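Immunoreactive 84kD antigen PG93 (PDB 5M11) probably serves as an essential cell-surface component of the type IX secretion system of Porphyromonas gingivalis and binds zinc and calcium ions. Local coordinates at residues P311-F316 against H340-K345; F308-G312 against R351-F355. One frame throughout, in Å; residues are numbered along the deposited sequence.

Interaction 1 of 2, residues P311-F316 against H340-K345; sequences PGDNDF and HAGMVK. With ZN (zinc ion), chain H.
Lys345 and Asp313 cross at about a right angle and form a salt bridge, with Lys345 NZ 2.8 Å from Asp313 OD2, nearly along the C-O axis. The lysine chain first passes Pro311, its CD 3.7 Å from Pro311 CB. A bend at chi3 carries the ammonium over one face of the Phe316 ring. This is a cation-pi contact: Lys345 NZ is 3.6 Å from the Phe316 ring centroid and 19° off the ring normal. Lys345 NZ also donates to Asp315 O at 2.6 Å, from above the carbonyl plane. Carboxylate, carbonyl and ring thus grip the ammonium. The other carboxylate oxygen, Asp313 OD1, lies 3.5 Å from Met343 CG.

Asp315 and His340 approach from opposite directions and meet at a zinc ion. Asp315 OD2 and His340 NE2 each bind it at 2.1 Å, with carboxylate and imidazole planes 55° apart. Two atoms from outside the segments complete its partners. His340 ND1 donates to Ala341 O, a bent bond likely, with the metal, to limit ring rotation.

Segment 311-316 lies in the loop before strand 318-322, an outer strand of an antiparallel sheet. Segment 340-345 runs into its inner strand 343-347, where the backbone of Lys345 is hydrogen-bonded to Ala328.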
loop_
_atom_site.group_PDB
_atom_site.type_symbol
_atom_site.label_atom_id
_atom_site.label_comp_id
_atom_site.label_asym_id
_atom_site.label_seq_id
_atom_site.Cartn_x
_atom_site.Cartn_y
_atom_site.Cartn_z
ATOM N N PRO A 311 -8.179 0.389 -6.941
ATOM C CA PRO A 311 -8.030 -1.073 -6.811
ATOM C C PRO A 311 -9.036 -1.674 -5.820
ATOM O O PRO A 311 -9.588 -0.943 -5.000
ATOM C CB PRO A 311 -6.584 -1.247 -6.325
ATOM C CG PRO A 311 -6.214 0.014 -5.733
ATOM C CD PRO A 311 -7.015 1.101 -6.382
ATOM N N GLY A 312 -9.288 -2.981 -5.923
ATOM C CA GLY A 312 -10.197 -3.707 -5.036
ATOM C C GLY A 312 -9.762 -3.654 -3.581
ATOM O O GLY A 312 -10.602 -3.563 -2.684
ATOM N N ASP A 313 -8.429 -3.713 -3.355
ATOM C CA ASP A 313 -7.712 -3.612 -2.079
ATOM C C ASP A 313 -6.316 -3.024 -2.349
ATOM O O ASP A 313 -5.980 -2.765 -3.505
ATOM C CB ASP A 313 -7.643 -4.965 -1.336
ATOM C CG ASP A 313 -7.133 -6.162 -2.119
ATOM O OD1 ASP A 313 -7.647 -7.283 -1.889
ATOM O OD2 ASP A 313 -6.175 -5.996 -2.904
ATOM N N ASN A 314 -5.522 -2.774 -1.300
ATOM C CA ASN A 314 -4.188 -2.188 -1.465
ATOM C C ASN A 314 -3.097 -3.261 -1.336
ATOM O O ASN A 314 -1.990 -2.958 -0.864
ATOM C CB ASN A 314 -3.961 -1.068 -0.446
ATOM C CG ASN A 314 -4.990 0.034 -0.461
ATOM O OD1 ASN A 314 -5.241 0.663 -1.489
ATOM N ND2 ASN A 314 -5.519 0.366 0.710
ATOM N N ASP A 315 -3.401 -4.510 -1.800
ATOM C CA ASP A 315 -2.491 -5.659 -1.689
ATOM C C ASP A 315 -1.860 -6.039 -3.042
ATOM O O ASP A 315 -2.542 -6.480 -3.954
ATOM C CB ASP A 315 -3.210 -6.868 -1.064
ATOM C CG ASP A 315 -3.947 -6.638 0.245
ATOM O OD1 ASP A 315 -4.168 -5.464 0.613
ATOM O OD2 ASP A 315 -4.361 -7.630 0.871
ATOM N N PHE A 316 -0.543 -5.849 -3.164
ATOM C CA PHE A 316 0.185 -6.121 -4.400
ATOM C C PHE A 316 1.325 -7.092 -4.091
ATOM O O PHE A 316 2.506 -6.723 -4.074
ATOM C CB PHE A 316 0.648 -4.802 -5.070
ATOM C CG PHE A 316 -0.543 -3.943 -5.450
ATOM C CD1 PHE A 316 -1.043 -3.957 -6.749
ATOM C CD2 PHE A 316 -1.226 -3.195 -4.485
ATOM C CE1 PHE A 316 -2.195 -3.236 -7.077
ATOM C CE2 PHE A 316 -2.393 -2.505 -4.807
ATOM C CZ PHE A 316 -2.862 -2.519 -6.101
ATOM N N HIS A 340 -6.993 -15.565 2.900
ATOM C CA HIS A 340 -7.050 -14.206 2.365
ATOM C C HIS A 340 -7.923 -14.232 1.134
ATOM O O HIS A 340 -7.598 -14.939 0.181
ATOM C CB HIS A 340 -5.655 -13.636 2.051
ATOM C CG HIS A 340 -5.674 -12.162 1.769
ATOM N ND1 HIS A 340 -6.189 -11.657 0.586
ATOM C CD2 HIS A 340 -5.259 -11.128 2.538
ATOM C CE1 HIS A 340 -6.078 -10.341 0.677
ATOM N NE2 HIS A 340 -5.522 -9.974 1.833
ATOM N N ALA A 341 -9.046 -13.491 1.162
ATOM C CA ALA A 341 -10.007 -13.408 0.062
ATOM C C ALA A 341 -9.310 -13.148 -1.293
ATOM O O ALA A 341 -8.466 -12.253 -1.399
ATOM C CB ALA A 341 -11.024 -12.320 0.348
ATOM N N GLY A 342 -9.626 -13.994 -2.278
ATOM C CA GLY A 342 -9.077 -13.916 -3.626
ATOM C C GLY A 342 -9.433 -12.598 -4.275
ATOM O O GLY A 342 -10.560 -12.102 -4.094
ATOM N N MET A 343 -8.446 -11.987 -4.973
ATOM C CA MET A 343 -8.609 -10.695 -5.627
ATOM C C MET A 343 -7.599 -10.531 -6.771
ATOM O O MET A 343 -6.381 -10.669 -6.587
ATOM C CB MET A 343 -8.490 -9.551 -4.594
ATOM C CG MET A 343 -8.528 -8.151 -5.166
ATOM S SD MET A 343 -10.160 -7.536 -5.643
ATOM C CE MET A 343 -10.932 -7.292 -4.021
ATOM N N VAL A 344 -8.125 -10.244 -7.961
ATOM C CA VAL A 344 -7.317 -9.997 -9.145
ATOM C C VAL A 344 -7.648 -8.559 -9.574
ATOM O O VAL A 344 -8.820 -8.182 -9.659
ATOM C CB VAL A 344 -7.525 -11.057 -10.264
ATOM C CG1 VAL A 344 -6.652 -10.761 -11.470
ATOM C CG2 VAL A 344 -7.243 -12.467 -9.756
ATOM N N LYS A 345 -6.616 -7.744 -9.769
ATOM C CA LYS A 345 -6.814 -6.359 -10.140
ATOM C C LYS A 345 -6.116 -6.054 -11.443
ATOM O O LYS A 345 -4.934 -6.371 -11.595
ATOM C CB LYS A 345 -6.297 -5.451 -9.037
ATOM C CG LYS A 345 -7.172 -5.452 -7.813
ATOM C CD LYS A 345 -6.450 -4.976 -6.579
ATOM C CE LYS A 345 -5.373 -5.926 -6.134
ATOM N NZ LYS A 345 -4.563 -5.304 -5.083
HETATM ZN ZN ZN H . -5.565 -7.969 2.557
#

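Interaction 2 of 2, residues F308-G312 against R351-F355; sequences FDGPG and RWTNF
Arg351 meets Asp309 at the exposed end of the contact. Its CB lies 3.8 Å from Asp309 OD2. The guanidinium does not pair with this carboxylate: Arg351 NE stays 5.2 Å from Asp309 OD2, although any charge effect between them would be attractive.

Trp352 is the centre of the contact. Its backbone N donates to Asp309 OD2 at 2.8 Å, and the bond is nearly straight. The carboxylate uses its syn lone pair. Asp309 extends its CG anti to its own backbone N (chi1 178°), which carries the carboxylate across to the start of the strand. The same OD2 sits at the edge of the indole, in its plane. The backbone from Gly310 to Pro311 lies over one indole face. Gly310 C is above the five-membered ring, toward its rim, with Trp352 CD1 3.2 Å away. Pro311 continues over the same face. Its CB stands 3.7 Å from the centroid of the six-membered ring, only 4° off the normal, a CH-pi contact. Pro311 CD packs 3.7 Å from Trp352 CE2. The indole therefore lies flat against the chain.

Asn354 directs its side chain at the backbone of Gly312. The two CA atoms are 5.6 Å apart, and the amide group lies beside the peptide between Pro311 and Gly312.

Over this length the loop and strand run in similar directions, 25° apart. Strand 352-356 is the fourth and outermost of a four-stranded antiparallel meander that starts at strand 318-322. Such a sheet is consistent with a beta-propeller blade. The loop that enters the first strand of this sheet packs back along its last strand.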
loop_
_atom_site.group_PDB
_atom_site.type_symbol
_atom_site.label_atom_id
_atom_site.label_comp_id
_atom_site.label_asym_id
_atom_site.label_seq_id
_atom_site.Cartn_x
_atom_site.Cartn_y
_atom_site.Cartn_z
ATOM N N PHE A 308 -15.560 7.376 -7.199
ATOM C CA PHE A 308 -14.143 7.011 -7.167
ATOM C C PHE A 308 -13.919 5.565 -7.547
ATOM O O PHE A 308 -14.491 4.660 -6.927
ATOM C CB PHE A 308 -13.521 7.235 -5.783
ATOM C CG PHE A 308 -13.759 8.573 -5.134
ATOM C CD1 PHE A 308 -12.919 9.649 -5.396
ATOM C CD2 PHE A 308 -14.775 8.739 -4.197
ATOM C CE1 PHE A 308 -13.110 10.877 -4.755
ATOM C CE2 PHE A 308 -14.969 9.966 -3.563
ATOM C CZ PHE A 308 -14.126 11.020 -3.835
ATOM N N ASP A 309 -13.058 5.351 -8.543
ATOM C CA ASP A 309 -12.659 4.013 -8.971
ATOM C C ASP A 309 -11.168 3.831 -8.726
ATOM O O ASP A 309 -10.369 4.645 -9.179
ATOM C CB ASP A 309 -13.019 3.730 -10.435
ATOM C CG ASP A 309 -12.570 2.357 -10.907
ATOM O OD1 ASP A 309 -13.192 1.346 -10.491
ATOM O OD2 ASP A 309 -11.577 2.291 -11.655
ATOM N N GLY A 310 -10.836 2.781 -7.975
ATOM C CA GLY A 310 -9.480 2.403 -7.586
ATOM C C GLY A 310 -9.307 0.897 -7.488
ATOM O O GLY A 310 -10.195 0.154 -7.920
ATOM N N PRO A 311 -8.179 0.389 -6.941
ATOM C CA PRO A 311 -8.030 -1.073 -6.811
ATOM C C PRO A 311 -9.036 -1.674 -5.820
ATOM O O PRO A 311 -9.588 -0.943 -5.000
ATOM C CB PRO A 311 -6.584 -1.247 -6.325
ATOM C CG PRO A 311 -6.214 0.014 -5.733
ATOM C CD PRO A 311 -7.015 1.101 -6.382
ATOM N N GLY A 312 -9.288 -2.981 -5.923
ATOM C CA GLY A 312 -10.197 -3.707 -5.036
ATOM C C GLY A 312 -9.762 -3.654 -3.581
ATOM O O GLY A 312 -10.602 -3.563 -2.684
ATOM N N ARG A 351 -8.847 3.268 -15.640
ATOM C CA ARG A 351 -9.822 2.581 -14.771
ATOM C C ARG A 351 -9.349 1.169 -14.340
ATOM O O ARG A 351 -8.475 0.594 -14.973
ATOM C CB ARG A 351 -11.225 2.530 -15.415
ATOM C CG ARG A 351 -11.465 1.458 -16.495
ATOM C CD ARG A 351 -12.766 0.667 -16.294
ATOM N NE ARG A 351 -13.941 1.541 -16.182
ATOM C CZ ARG A 351 -15.189 1.189 -16.478
ATOM N NH1 ARG A 351 -15.455 -0.039 -16.916
ATOM N NH2 ARG A 351 -16.181 2.063 -16.349
ATOM N N TRP A 352 -9.921 0.651 -13.236
ATOM C CA TRP A 352 -9.650 -0.666 -12.648
ATOM C C TRP A 352 -10.766 -1.662 -12.929
ATOM O O TRP A 352 -11.937 -1.280 -13.020
ATOM C CB TRP A 352 -9.491 -0.579 -11.115
ATOM C CG TRP A 352 -8.233 0.066 -10.623
ATOM C CD1 TRP A 352 -8.029 1.397 -10.390
ATOM C CD2 TRP A 352 -7.008 -0.597 -10.266
ATOM N NE1 TRP A 352 -6.756 1.603 -9.904
ATOM C CE2 TRP A 352 -6.097 0.399 -9.848
ATOM C CE3 TRP A 352 -6.585 -1.940 -10.272
ATOM C CZ2 TRP A 352 -4.783 0.093 -9.459
ATOM C CZ3 TRP A 352 -5.288 -2.237 -9.876
ATOM C CH2 TRP A 352 -4.409 -1.236 -9.467
ATOM N N THR A 353 -10.395 -2.960 -12.991
ATOM C CA THR A 353 -11.294 -4.116 -13.133
ATOM C C THR A 353 -10.895 -5.065 -12.013
ATOM O O THR A 353 -9.734 -5.486 -11.995
ATOM C CB THR A 353 -11.203 -4.724 -14.541
ATOM O OG1 THR A 353 -11.300 -3.671 -15.493
ATOM C CG2 THR A 353 -12.293 -5.725 -14.813
ATOM N N ASN A 354 -11.816 -5.355 -11.049
ATOM C CA ASN A 354 -11.511 -6.229 -9.903
ATOM C C ASN A 354 -12.341 -7.529 -9.860
ATOM O O ASN A 354 -13.568 -7.495 -9.807
ATOM C CB ASN A 354 -11.678 -5.487 -8.570
ATOM C CG ASN A 354 -11.134 -4.085 -8.532
ATOM O OD1 ASN A 354 -11.804 -3.163 -8.085
ATOM N ND2 ASN A 354 -9.915 -3.877 -8.982
ATOM N N PHE A 355 -11.644 -8.667 -9.841
ATOM C CA PHE A 355 -12.231 -10.000 -9.719
ATOM C C PHE A 355 -12.029 -10.441 -8.283
ATOM O O PHE A 355 -10.931 -10.860 -7.933
ATOM C CB PHE A 355 -11.597 -11.010 -10.710
ATOM C CG PHE A 355 -11.659 -10.620 -12.169
ATOM C CD1 PHE A 355 -12.709 -11.044 -12.976
ATOM C CD2 PHE A 355 -10.667 -9.825 -12.736
ATOM C CE1 PHE A 355 -12.768 -10.678 -14.325
ATOM C CE2 PHE A 355 -10.735 -9.448 -14.079
ATOM C CZ PHE A 355 -11.782 -9.884 -14.868
#

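Overall arrangement
Interactions 1 and 2 start from the same loop and share Pro311 and Gly312. Their centres are 10 Å apart. The loop runs beside strand 352-356 and then meets the neighbouring strand 343-347 of the same sheet. The two strands are joined where Val344 O and Phe355 N, 2.9 Å apart, probably form a hydrogen bond. Side chains also link the two sites. Lys345 CB packs 3.5 Å from Trp352 CZ3, and Phe316 CE1 lies 3.8 Å from Trp352 CH2. The zinc ion belongs to interaction 1. Interaction 2 lies further off, with Gly312 CA 9.9 Å from the metal, and binds the preceding part of the loop to the sheet.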